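Local coordinates for protein spherulin-3A (Physarum polycephalum, PDB 1HDF) that serves as a structural protein of the beta/gamma-crystallin family, a dimer whose Greek-key domains bind calcium, at residues Leu43-Ser48 against Ala90-Ile95. Numbering follows the deposited sequence.
Sequences LNDVVS and AISSMI. With CA (calcium ion), chain D; CA (calcium ion), chain C.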
# COMPACT_ATOMS: atom_id res chain seq x y z
N LEU A 43 7.03 8.47 -20.14
CA LEU A 43 7.95 7.83 -19.21
C LEU A 43 8.50 6.52 -19.76
O LEU A 43 9.69 6.22 -19.62
CB LEU A 43 7.26 7.54 -17.88
CG LEU A 43 8.07 7.48 -16.58
CD1 LEU A 43 7.30 6.66 -15.55
CD2 LEU A 43 9.43 6.87 -16.82
N ASN A 44 7.62 5.74 -20.38
CA ASN A 44 8.01 4.44 -20.92
C ASN A 44 9.14 4.49 -21.93
O ASN A 44 9.17 5.33 -22.82
CB ASN A 44 6.82 3.75 -21.57
CG ASN A 44 7.07 2.27 -21.81
OD1 ASN A 44 6.64 1.70 -22.81
ND2 ASN A 44 7.76 1.64 -20.86
N ASP A 45 10.07 3.55 -21.77
CA ASP A 45 11.21 3.40 -22.66
C ASP A 45 12.07 4.62 -22.96
O ASP A 45 12.61 4.72 -24.06
CB ASP A 45 10.74 2.78 -23.98
CG ASP A 45 10.22 1.36 -23.81
OD1 ASP A 45 10.52 0.74 -22.77
OD2 ASP A 45 9.53 0.86 -24.73
N VAL A 46 12.22 5.54 -22.01
CA VAL A 46 13.07 6.72 -22.26
C VAL A 46 14.14 6.96 -21.19
O VAL A 46 15.03 7.78 -21.38
CB VAL A 46 12.25 8.03 -22.39
CG1 VAL A 46 11.14 7.84 -23.44
CG2 VAL A 46 11.69 8.44 -21.04
N VAL A 47 14.05 6.24 -20.07
CA VAL A 47 15.00 6.41 -18.97
C VAL A 47 16.43 6.02 -19.35
O VAL A 47 16.67 4.96 -19.91
CB VAL A 47 14.55 5.60 -17.73
CG1 VAL A 47 15.55 5.76 -16.59
CG2 VAL A 47 13.18 6.09 -17.28
N SER A 48 17.38 6.89 -19.03
CA SER A 48 18.78 6.63 -19.35
C SER A 48 19.73 6.65 -18.16
O SER A 48 20.81 6.08 -18.24
CB SER A 48 19.24 7.63 -20.42
OG SER A 48 18.48 7.45 -21.60
N ALA A 90 14.35 1.43 -22.10
CA ALA A 90 13.61 0.17 -22.16
C ALA A 90 12.84 -0.20 -20.90
O ALA A 90 12.06 -1.16 -20.93
CB ALA A 90 14.56 -0.96 -22.52
N ILE A 91 13.04 0.54 -19.82
CA ILE A 91 12.35 0.24 -18.57
C ILE A 91 10.86 0.52 -18.71
O ILE A 91 10.47 1.57 -19.23
CB ILE A 91 12.93 1.06 -17.40
CG1 ILE A 91 14.41 0.69 -17.21
CG2 ILE A 91 12.16 0.77 -16.12
CD1 ILE A 91 15.12 1.51 -16.17
N SER A 92 10.04 -0.42 -18.26
CA SER A 92 8.60 -0.25 -18.37
C SER A 92 7.84 -0.48 -17.06
O SER A 92 6.61 -0.39 -17.03
CB SER A 92 8.06 -1.18 -19.46
OG SER A 92 8.68 -0.90 -20.71
N SER A 93 8.57 -0.79 -16.00
CA SER A 93 7.97 -0.99 -14.67
C SER A 93 9.10 -0.95 -13.64
O SER A 93 10.27 -1.11 -13.98
CB SER A 93 7.19 -2.32 -14.59
OG SER A 93 8.02 -3.45 -14.76
N MSE A 94 8.75 -0.72 -12.39
CA MSE A 94 9.77 -0.63 -11.36
C MSE A 94 9.18 -0.80 -9.97
O MSE A 94 8.04 -0.41 -9.72
CB MSE A 94 10.49 0.72 -11.48
CG MSE A 94 11.53 1.00 -10.41
SE MSE A 94 12.57 2.61 -10.75
CE MSE A 94 11.31 3.92 -10.14
N ILE A 95 9.97 -1.40 -9.08
CA ILE A 95 9.59 -1.62 -7.69
C ILE A 95 10.57 -0.84 -6.81
O ILE A 95 11.79 -0.96 -6.96
CB ILE A 95 9.66 -3.12 -7.29
CG1 ILE A 95 8.51 -3.89 -7.94
CG2 ILE A 95 9.58 -3.26 -5.78
CD1 ILE A 95 8.55 -5.38 -7.69
CA CA D . 10.15 -1.71 -22.38
CA CA C . 16.69 8.19 -22.82
O HOH W 1 8.11 -1.45 -24.03
O HOH W 2 15.44 2.52 -19.56
O HOH W 3 15.05 9.01 -24.50
O HOH W 4 18.49 8.55 -24.70
O HOH W 5 8.64 -3.81 -23.25
O HOH W 6 11.81 -2.65 -24.40
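Asp45 and Ser92 meet at one calcium ion, a worked example of how the paired calcium sites of a beta/gamma-crystallin domain draw on both Greek-key motifs. The Asp45 side chain starts with CB 4.3 Å from Ala90 CA, leads to CG, 4.0 Å from the same atom, and there divides. Asp45 OD1 binds the calcium at 2.5 Å, whereas OD2 accepts a hydrogen bond from a water that is itself a calcium ligand. CG lies anti to the carbonyl carbon (chi1 -65°), which carries the carboxylate to the metal beside Ala90 O and Ser92 OG; Lys62 O joins them. Second-shell support comes from Asn44, whose ND2 donates to Ser92 OG at 2.7 Å, with the oxygen almost in the amide plane. With an alanine in place of Asn44, the Ser92 hydroxyl would probably lose this donor and be freer to turn. Asp45 N also donates to Ile91 O (3.2 Å), while Val47 CG1 packs on Ile91 CD1 at 4.3 Å. Val46 O and Ser48 OG serve the second calcium, with Lys19 O and Asp89 OD1, so residues 43-48 contribute to both sites. Accepting from Asn44 while coordinating calcium, Ser92 OG is probably held in place by both.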